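Local coordinates for Protease/Reverse transcriptase/ribonuclease H (Eastern chimpanzee simian foamy virus, PDB 7KSF), which probably combines aspartic protease, reverse transcriptase and ribonuclease H activities in one polyprotein that serves virus maturation and the copying of the viral RNA genome into DNA, at residues M194-Y199 with V211-V217; Y588-T594 with G658-T664; I643-E647 with K698-I702. The protein carries 1 engineered substitution. All coordinates share one frame; numbering follows the deposited sequence.

Contact 1: M194-Y199 with V211-V217; sequences MNTPVY and VLDYREV
At the edge of the Tyr-199 ring, in its plane, lies CB of Asp-213, 3.7 Å from CE2. A second ring, that of Tyr-214, meets OG1 of Thr-196 at its edge, while CB of Leu-212, two residues earlier in the same segment, lies over one face, offset toward the rim. Thr-196 suits the place because one small branch can be polar and the other apolar: with CG2 anti to the backbone N, the methyl lies against the backbone of Asp-213 and the hydroxyl oxygen faces the ring edge. Beyond it, Met-194, its chain bent at chi2, brings CE to 3.6 Å from CG2 of Val-217. Val-198 and Leu-212 form a non-hydrogen-bonded antiparallel pair whose side chains touch on one face; Tyr-199 and Val-211, the adjoining hydrogen-bonded pair, occupy the other. Past the bridges, Asp-213 N still donates to Pro-197 O (3.0 Å), and the carboxylate of Asp-213 forms a salt bridge with Arg-215 NE. The segments thus form the open end of the hairpin 198-202/208-212, consistent with the fingers of a retroviral reverse transcriptase. Trp-277 of strand 273-277 packs on Leu-212 and Tyr-214, Gln-163 accepts from Val-198 N, and Leu-535 touches Asp-213 and Arg-215.

Contact 2: Y588-T594 with G658-T664; sequences YEGVFYT and GPVLVIT
Val-591 and Ile-663 meet on one face of a parallel strand pair, CG1 to CD1 at 3.7 Å, with the ring of Tyr-593 beside that same CD1. On the other face CB of Phe-592 rests against CG2 of Val-662 at 4.0 Å, and CG1 of Val-662 reaches CG2 of Thr-594. Branched aliphatic side chains fit here, being at ease in extended backbone and filling both faces of a buried sheet. Farther out, the Tyr-588 ring takes CB of Leu-661 over its centre, a CH-pi contact of 3.8 Å to the centroid and only 7° off the ring normal. Leu-661 CD2 touches the ring at CE1, and CB of Pro-659 touches CD2 of Tyr-588. Between the faces runs the backbone ladder: Leu-661 N donates to Gly-590 O, Phe-592 N to Leu-661 O (2.7 Å), Ile-663 N to Phe-592 O, and Thr-594 N to Ile-663 O. At the outer end Pro-659 O accepts from Glu-589 N at 2.7 Å and, weakly, from Gly-590 N, while OE1 of Glu-589 lies against CA of Gly-658. The axes of strands 590-594 and 660-664 diverge by 13°. Helix 638-654 packs on the Val-660 and Thr-594 face, and helix 727-744 on the Tyr-593 and Ile-663 face. Strands 590-597 and 660-664 are the parallel inner pair of the five-stranded RNase H sheet, order 3-2-1-4-5; the side chain of Thr-664 is about 7 Å from the calcium ion bound at Gly-596 and Glu-642.

Contact 3: I643-E647 with K698-I702; sequences IAAVE and KWKSI
The charged part joins Glu-647 and Lys-698, whose side chains cross at about a right angle. NZ reaches OE1 in a salt bridge modelled at 2.5 Å, a length not to be read closely at this resolution. Lysine is long enough to reach across to the other helix: its chain bends at chi2 (-65°) and then runs straight to the carboxylate. Glu-647 stretches out to meet it, CG anti to the backbone N (chi1 175°). Its other oxygen, OE2, receives a weak hydrogen bond from Ser-701 OG and has a long, weak ion pair with Lys-651, so several groups gather round one carboxylate near the solvent-facing side.

The apolar part lies deeper. CD1 of Ile-643 touches CZ2 of the Trp-699 indole at 3.8 Å; a long aliphatic tip can reach this far across. Ile-702 packs on the first helix, its CD1 lying 4.2 Å from CG2 of Val-646 and its CG1 against the CB of Glu-647, where the methylene root of a charged residue serves as apolar surface. The helix segments run 31° apart in direction, with axes 10.0 Å apart at closest approach.

This is helix-helix packing within the RNase H domain, joining helix 638-654, which lies on the sheet, to helix 694-708. Val-646 also touches Val-662 and Thr-664 of strand 660-664, while Val-669 of helix 667-683 contacts Ile-643 and Val-646. Phe-685 and Ser-672 lie against Trp-699.

Overall arrangement
Contacts 2 and 3 belong to one RNase H domain and touch, their centres 15 Å apart: Val-646 of contact 3 packs on Thr-594, Val-662 and Thr-664 of contact 2, so helix 638-654 bridges the sheet and helix 694-708. Contact 1 lies on the opposite side of the chain's centre, about 33 Å from contact 2 at nearest atoms, in the reverse transcriptase part. All three are largely buried, with partly exposed residues such as Tyr-199 in contact 1 and Lys-698 in contact 3. Contact 2, inside a sheet, is held by a parallel backbone ladder between apolar faces; contact 1 uses a short antiparallel hairpin and its adjoining turn; contact 3 joins helices through side chains, apolar and charged.

Contact 1: M194-Y199 with V211-V217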
loop_
_atom_site.group_PDB
_atom_site.type_symbol
_atom_site.label_atom_id
_atom_site.label_comp_id
_atom_site.label_asym_id
_atom_site.label_seq_id
_atom_site.Cartn_x
_atom_site.Cartn_y
_atom_site.Cartn_z
ATOM N N MET A 194 -17.632 5.211 30.057
ATOM C CA MET A 194 -16.316 5.232 29.438
ATOM C C MET A 194 -16.230 6.339 28.396
ATOM O O MET A 194 -17.213 6.652 27.721
ATOM C CB MET A 194 -16.011 3.881 28.786
ATOM C CG MET A 194 -14.632 3.792 28.160
ATOM S SD MET A 194 -13.347 4.270 29.331
ATOM C CE MET A 194 -11.872 4.104 28.328
ATOM N N ASN A 195 -15.047 6.932 28.274
ATOM C CA ASN A 195 -14.764 7.904 27.230
ATOM C C ASN A 195 -13.388 7.620 26.654
ATOM O O ASN A 195 -12.464 7.246 27.383
ATOM C CB ASN A 195 -14.815 9.338 27.758
ATOM C CG ASN A 195 -14.849 10.361 26.647
ATOM O OD1 ASN A 195 -15.921 10.790 26.223
ATOM N ND2 ASN A 195 -13.677 10.755 26.161
ATOM N N THR A 196 -13.253 7.807 25.342
ATOM C CA THR A 196 -12.038 7.489 24.615
ATOM C C THR A 196 -11.465 8.737 23.956
ATOM O O THR A 196 -12.213 9.516 23.355
ATOM C CB THR A 196 -12.318 6.419 23.543
ATOM O OG1 THR A 196 -12.521 5.147 24.172
ATOM C CG2 THR A 196 -11.162 6.311 22.561
ATOM N N PRO A 197 -10.156 8.963 24.056
ATOM C CA PRO A 197 -9.563 10.115 23.375
ATOM C C PRO A 197 -9.633 9.954 21.867
ATOM O O PRO A 197 -9.549 8.846 21.332
ATOM C CB PRO A 197 -8.106 10.113 23.863
ATOM C CG PRO A 197 -8.099 9.240 25.074
ATOM C CD PRO A 197 -9.160 8.214 24.836
ATOM N N VAL A 198 -9.793 11.085 21.184
ATOM C CA VAL A 198 -9.861 11.133 19.730
ATOM C C VAL A 198 -8.725 12.014 19.224
ATOM O O VAL A 198 -8.429 13.059 19.814
ATOM C CB VAL A 198 -11.234 11.645 19.238
ATOM C CG1 VAL A 198 -11.504 13.052 19.749
ATOM C CG2 VAL A 198 -11.315 11.594 17.721
ATOM N N TYR A 199 -8.074 11.576 18.147
ATOM C CA TYR A 199 -6.941 12.280 17.573
ATOM C C TYR A 199 -7.147 12.485 16.080
ATOM O O TYR A 199 -7.699 11.610 15.401
ATOM C CB TYR A 199 -5.640 11.502 17.798
ATOM C CG TYR A 199 -5.234 11.386 19.243
ATOM C CD1 TYR A 199 -4.473 12.375 19.849
ATOM C CD2 TYR A 199 -5.608 10.288 20.005
ATOM C CE1 TYR A 199 -4.095 12.273 21.173
ATOM C CE2 TYR A 199 -5.236 10.177 21.330
ATOM C CZ TYR A 199 -4.480 11.173 21.910
ATOM O OH TYR A 199 -4.105 11.073 23.231
ATOM N N VAL A 211 -8.827 9.510 14.690
ATOM C CA VAL A 211 -8.255 8.278 15.222
ATOM C C VAL A 211 -8.638 8.165 16.690
ATOM O O VAL A 211 -8.493 9.129 17.449
ATOM C CB VAL A 211 -6.722 8.235 15.059
ATOM C CG1 VAL A 211 -6.151 7.003 15.742
ATOM C CG2 VAL A 211 -6.342 8.252 13.587
ATOM N N LEU A 212 -9.125 6.995 17.090
ATOM C CA LEU A 212 -9.521 6.744 18.468
ATOM C C LEU A 212 -8.411 6.007 19.205
ATOM O O LEU A 212 -7.729 5.149 18.631
ATOM C CB LEU A 212 -10.813 5.934 18.526
ATOM C CG LEU A 212 -12.054 6.678 18.035
ATOM C CD1 LEU A 212 -13.238 5.737 17.964
ATOM C CD2 LEU A 212 -12.364 7.856 18.945
ATOM N N ASP A 213 -8.238 6.340 20.482
ATOM C CA ASP A 213 -7.200 5.750 21.325
ATOM C C ASP A 213 -7.867 4.721 22.234
ATOM O O ASP A 213 -8.277 5.024 23.354
ATOM C CB ASP A 213 -6.482 6.832 22.122
ATOM C CG ASP A 213 -5.263 6.308 22.845
ATOM O OD1 ASP A 213 -4.685 5.313 22.368
ATOM O OD2 ASP A 213 -4.881 6.891 23.881
ATOM N N TYR A 214 -7.960 3.484 21.743
ATOM C CA TYR A 214 -8.705 2.425 22.407
ATOM C C TYR A 214 -7.832 1.503 23.246
ATOM O O TYR A 214 -8.323 0.484 23.740
ATOM C CB TYR A 214 -9.477 1.602 21.373
ATOM C CG TYR A 214 -10.842 2.154 21.050
ATOM C CD1 TYR A 214 -11.628 2.731 22.040
ATOM C CD2 TYR A 214 -11.349 2.101 19.760
ATOM C CE1 TYR A 214 -12.877 3.234 21.753
ATOM C CE2 TYR A 214 -12.598 2.602 19.464
ATOM C CZ TYR A 214 -13.356 3.169 20.464
ATOM O OH TYR A 214 -14.601 3.673 20.176
ATOM N N ARG A 215 -6.549 1.832 23.429
ATOM C CA ARG A 215 -5.674 0.958 24.200
ATOM C C ARG A 215 -6.042 0.924 25.677
ATOM O O ARG A 215 -5.579 0.033 26.395
ATOM C CB ARG A 215 -4.213 1.383 24.026
ATOM C CG ARG A 215 -3.949 2.862 24.243
ATOM C CD ARG A 215 -2.585 3.261 23.688
ATOM N NE ARG A 215 -2.402 4.711 23.660
ATOM C CZ ARG A 215 -1.371 5.323 23.087
ATOM N NH1 ARG A 215 -0.426 4.610 22.487
ATOM N NH2 ARG A 215 -1.284 6.647 23.107
ATOM N N GLU A 216 -6.860 1.869 26.146
ATOM C CA GLU A 216 -7.333 1.822 27.523
ATOM C C GLU A 216 -8.438 0.787 27.697
ATOM O O GLU A 216 -8.533 0.148 28.749
ATOM C CB GLU A 216 -7.822 3.204 27.961
ATOM C CG GLU A 216 -6.707 4.221 28.099
ATOM C CD GLU A 216 -5.676 3.808 29.130
ATOM O OE1 GLU A 216 -6.065 3.214 30.159
ATOM O OE2 GLU A 216 -4.474 4.068 28.908
ATOM N N VAL A 217 -9.281 0.615 26.678
ATOM C CA VAL A 217 -10.326 -0.398 26.756
ATOM C C VAL A 217 -9.764 -1.783 26.461
ATOM O O VAL A 217 -10.244 -2.781 27.009
ATOM C CB VAL A 217 -11.478 -0.042 25.802
ATOM C CG1 VAL A 217 -12.668 -0.954 26.039
ATOM C CG2 VAL A 217 -11.877 1.413 25.971
#

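Contact 2: Y588-T594 with G658-T664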
loop_
_atom_site.group_PDB
_atom_site.type_symbol
_atom_site.label_atom_id
_atom_site.label_comp_id
_atom_site.label_asym_id
_atom_site.label_seq_id
_atom_site.Cartn_x
_atom_site.Cartn_y
_atom_site.Cartn_z
ATOM N N TYR A 588 6.584 -3.429 -23.517
ATOM C CA TYR A 588 6.458 -2.036 -23.110
ATOM C C TYR A 588 5.255 -1.390 -23.785
ATOM O O TYR A 588 4.959 -1.655 -24.953
ATOM C CB TYR A 588 7.730 -1.258 -23.453
ATOM C CG TYR A 588 8.893 -1.516 -22.523
ATOM C CD1 TYR A 588 9.940 -2.347 -22.902
ATOM C CD2 TYR A 588 8.950 -0.923 -21.268
ATOM C CE1 TYR A 588 11.007 -2.585 -22.056
ATOM C CE2 TYR A 588 10.014 -1.153 -20.414
ATOM C CZ TYR A 588 11.039 -1.985 -20.814
ATOM O OH TYR A 588 12.099 -2.215 -19.966
ATOM N N GLU A 589 4.555 -0.538 -23.034
ATOM C CA GLU A 589 3.422 0.179 -23.612
ATOM C C GLU A 589 3.883 1.231 -24.609
ATOM O O GLU A 589 3.195 1.482 -25.607
ATOM C CB GLU A 589 2.590 0.825 -22.505
ATOM C CG GLU A 589 1.333 1.517 -23.000
ATOM C CD GLU A 589 0.599 2.248 -21.898
ATOM O OE1 GLU A 589 1.174 2.393 -20.798
ATOM O OE2 GLU A 589 -0.549 2.682 -22.129
ATOM N N GLY A 590 5.034 1.850 -24.367
ATOM C CA GLY A 590 5.558 2.858 -25.269
ATOM C C GLY A 590 7.042 2.715 -25.538
ATOM O O GLY A 590 7.814 2.367 -24.642
ATOM N N VAL A 591 7.449 2.981 -26.777
ATOM C CA VAL A 591 8.846 2.916 -27.190
ATOM C C VAL A 591 9.223 4.270 -27.778
ATOM O O VAL A 591 8.525 4.785 -28.660
ATOM C CB VAL A 591 9.089 1.788 -28.208
ATOM C CG1 VAL A 591 10.528 1.812 -28.697
ATOM C CG2 VAL A 591 8.755 0.440 -27.588
ATOM N N PHE A 592 10.316 4.843 -27.284
ATOM C CA PHE A 592 10.768 6.168 -27.690
ATOM C C PHE A 592 12.153 6.056 -28.307
ATOM O O PHE A 592 13.124 5.729 -27.616
ATOM C CB PHE A 592 10.777 7.128 -26.500
ATOM C CG PHE A 592 9.430 7.702 -26.175
ATOM C CD1 PHE A 592 9.036 8.920 -26.705
ATOM C CD2 PHE A 592 8.555 7.026 -25.341
ATOM C CE1 PHE A 592 7.796 9.454 -26.411
ATOM C CE2 PHE A 592 7.313 7.556 -25.042
ATOM C CZ PHE A 592 6.933 8.771 -25.576
ATOM N N TYR A 593 12.242 6.317 -29.608
ATOM C CA TYR A 593 13.523 6.377 -30.297
ATOM C C TYR A 593 13.996 7.825 -30.337
ATOM O O TYR A 593 13.221 8.726 -30.675
ATOM C CB TYR A 593 13.411 5.822 -31.716
ATOM C CG TYR A 593 12.931 4.394 -31.795
ATOM C CD1 TYR A 593 13.805 3.334 -31.601
ATOM C CD2 TYR A 593 11.603 4.107 -32.074
ATOM C CE1 TYR A 593 13.368 2.026 -31.674
ATOM C CE2 TYR A 593 11.155 2.805 -32.149
ATOM C CZ TYR A 593 12.041 1.768 -31.949
ATOM O OH TYR A 593 11.602 0.466 -32.023
ATOM N N THR A 594 15.260 8.045 -29.990
ATOM C CA THR A 594 15.834 9.380 -29.985
ATOM C C THR A 594 17.140 9.393 -30.764
ATOM O O THR A 594 17.753 8.351 -31.014
ATOM C CB THR A 594 16.091 9.896 -28.558
ATOM O OG1 THR A 594 17.035 9.039 -27.900
ATOM C CG2 THR A 594 14.797 9.937 -27.762
ATOM N N GLY A 658 2.429 3.820 -17.546
ATOM C CA GLY A 658 2.757 2.457 -17.892
ATOM C C GLY A 658 4.224 2.267 -18.220
ATOM O O GLY A 658 5.025 3.206 -18.178
ATOM N N PRO A 659 4.606 1.032 -18.550
ATOM C CA PRO A 659 6.018 0.743 -18.857
ATOM C C PRO A 659 6.408 1.292 -20.223
ATOM O O PRO A 659 5.775 0.985 -21.235
ATOM C CB PRO A 659 6.080 -0.789 -18.823
ATOM C CG PRO A 659 4.695 -1.216 -19.182
ATOM C CD PRO A 659 3.775 -0.184 -18.586
ATOM N N VAL A 660 7.465 2.104 -20.246
ATOM C CA VAL A 660 7.970 2.702 -21.471
ATOM C C VAL A 660 9.477 2.492 -21.536
ATOM O O VAL A 660 10.129 2.166 -20.543
ATOM C CB VAL A 660 7.631 4.206 -21.571
ATOM C CG1 VAL A 660 6.136 4.397 -21.774
ATOM C CG2 VAL A 660 8.099 4.935 -20.324
ATOM N N LEU A 661 10.026 2.687 -22.734
ATOM C CA LEU A 661 11.441 2.463 -22.989
ATOM C C LEU A 661 11.955 3.525 -23.949
ATOM O O LEU A 661 11.402 3.701 -25.037
ATOM C CB LEU A 661 11.681 1.061 -23.565
ATOM C CG LEU A 661 13.091 0.729 -24.054
ATOM C CD1 LEU A 661 14.107 0.884 -22.936
ATOM C CD2 LEU A 661 13.131 -0.681 -24.626
ATOM N N VAL A 662 13.009 4.229 -23.542
ATOM C CA VAL A 662 13.636 5.257 -24.364
ATOM C C VAL A 662 14.976 4.729 -24.855
ATOM O O VAL A 662 15.678 4.006 -24.140
ATOM C CB VAL A 662 13.812 6.580 -23.586
ATOM C CG1 VAL A 662 14.255 7.698 -24.518
ATOM C CG2 VAL A 662 12.523 6.953 -22.873
ATOM N N ILE A 663 15.328 5.088 -26.088
ATOM C CA ILE A 663 16.509 4.557 -26.758
ATOM C C ILE A 663 17.340 5.719 -27.284
ATOM O O ILE A 663 16.811 6.614 -27.951
ATOM C CB ILE A 663 16.133 3.601 -27.904
ATOM C CG1 ILE A 663 15.366 2.389 -27.366
ATOM C CG2 ILE A 663 17.373 3.160 -28.668
ATOM C CD1 ILE A 663 13.859 2.561 -27.349
ATOM N N THR A 664 18.639 5.697 -26.994
ATOM C CA THR A 664 19.560 6.734 -27.436
ATOM C C THR A 664 20.612 6.138 -28.359
ATOM O O THR A 664 21.176 5.078 -28.073
ATOM C CB THR A 664 20.258 7.403 -26.251
ATOM O OG1 THR A 664 19.316 7.623 -25.196
ATOM C CG2 THR A 664 20.849 8.736 -26.676
#

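Contact 3: I643-E647 with K698-I702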
loop_
_atom_site.group_PDB
_atom_site.type_symbol
_atom_site.label_atom_id
_atom_site.label_comp_id
_atom_site.label_asym_id
_atom_site.label_seq_id
_atom_site.Cartn_x
_atom_site.Cartn_y
_atom_site.Cartn_z
ATOM N N ILE A 643 21.466 14.419 -26.146
ATOM C CA ILE A 643 21.108 14.560 -24.738
ATOM C C ILE A 643 19.717 15.162 -24.595
ATOM O O ILE A 643 18.862 14.621 -23.886
ATOM C CB ILE A 643 22.161 15.405 -23.996
ATOM C CG1 ILE A 643 23.397 14.568 -23.659
ATOM C CG2 ILE A 643 21.576 16.008 -22.725
ATOM C CD1 ILE A 643 24.469 15.341 -22.920
ATOM N N ALA A 644 19.468 16.289 -25.263
ATOM C CA ALA A 644 18.153 16.915 -25.184
ATOM C C ALA A 644 17.076 16.081 -25.858
ATOM O O ALA A 644 15.886 16.311 -25.611
ATOM C CB ALA A 644 18.193 18.315 -25.797
ATOM N N ALA A 645 17.457 15.116 -26.698
ATOM C CA ALA A 645 16.464 14.299 -27.385
ATOM C C ALA A 645 15.701 13.405 -26.418
ATOM O O ALA A 645 14.548 13.050 -26.683
ATOM C CB ALA A 645 17.133 13.453 -28.469
ATOM N N VAL A 646 16.317 13.033 -25.299
ATOM C CA VAL A 646 15.646 12.150 -24.355
ATOM C C VAL A 646 14.906 12.931 -23.270
ATOM O O VAL A 646 13.909 12.440 -22.732
ATOM C CB VAL A 646 16.653 11.156 -23.749
ATOM C CG1 VAL A 646 17.367 10.394 -24.856
ATOM C CG2 VAL A 646 17.654 11.870 -22.860
ATOM N N GLU A 647 15.365 14.145 -22.941
ATOM C CA GLU A 647 14.624 14.991 -22.010
ATOM C C GLU A 647 13.218 15.255 -22.525
ATOM O O GLU A 647 12.246 15.235 -21.759
ATOM C CB GLU A 647 15.363 16.311 -21.791
ATOM C CG GLU A 647 14.605 17.313 -20.929
ATOM C CD GLU A 647 14.995 18.750 -21.226
ATOM O OE1 GLU A 647 15.627 18.983 -22.276
ATOM O OE2 GLU A 647 14.665 19.641 -20.413
ATOM N N LYS A 698 19.996 20.505 -17.734
ATOM C CA LYS A 698 19.453 19.420 -18.540
ATOM C C LYS A 698 19.463 18.100 -17.778
ATOM O O LYS A 698 18.500 17.334 -17.851
ATOM C CB LYS A 698 20.232 19.300 -19.847
ATOM C CG LYS A 698 19.901 20.379 -20.861
ATOM C CD LYS A 698 18.457 20.270 -21.315
ATOM C CE LYS A 698 18.147 21.263 -22.421
ATOM N NZ LYS A 698 16.739 21.136 -22.889
ATOM N N TRP A 699 20.534 17.828 -17.029
ATOM C CA TRP A 699 20.611 16.569 -16.298
ATOM C C TRP A 699 19.624 16.537 -15.138
ATOM O O TRP A 699 18.978 15.511 -14.899
ATOM C CB TRP A 699 22.034 16.324 -15.799
ATOM C CG TRP A 699 23.013 16.062 -16.898
ATOM C CD1 TRP A 699 23.832 16.972 -17.492
ATOM C CD2 TRP A 699 23.272 14.807 -17.544
ATOM N NE1 TRP A 699 24.588 16.364 -18.466
ATOM C CE2 TRP A 699 24.263 15.035 -18.516
ATOM C CE3 TRP A 699 22.762 13.512 -17.391
ATOM C CZ2 TRP A 699 24.756 14.022 -19.332
ATOM C CZ3 TRP A 699 23.252 12.506 -18.203
ATOM C CH2 TRP A 699 24.244 12.768 -19.163
ATOM N N LYS A 700 19.497 17.647 -14.408
ATOM C CA LYS A 700 18.533 17.704 -13.316
ATOM C C LYS A 700 17.125 17.410 -13.814
ATOM O O LYS A 700 16.383 16.639 -13.195
ATOM C CB LYS A 700 18.584 19.074 -12.636
ATOM C CG LYS A 700 19.907 19.398 -11.967
ATOM C CD LYS A 700 19.858 20.771 -11.320
ATOM C CE LYS A 700 21.024 20.988 -10.374
ATOM N NZ LYS A 700 21.054 22.391 -9.885
ATOM N N SER A 701 16.752 18.005 -14.949
ATOM C CA SER A 701 15.404 17.821 -15.479
ATOM C C SER A 701 15.126 16.360 -15.805
ATOM O O SER A 701 13.999 15.880 -15.629
ATOM C CB SER A 701 15.207 18.693 -16.720
ATOM O OG SER A 701 13.906 18.535 -17.252
ATOM N N ILE A 702 16.140 15.636 -16.282
ATOM C CA ILE A 702 15.972 14.206 -16.528
ATOM C C ILE A 702 15.842 13.453 -15.211
ATOM O O ILE A 702 15.049 12.514 -15.094
ATOM C CB ILE A 702 17.139 13.670 -17.376
ATOM C CG1 ILE A 702 17.309 14.514 -18.640
ATOM C CG2 ILE A 702 16.907 12.215 -17.746
ATOM C CD1 ILE A 702 18.542 14.171 -19.443
#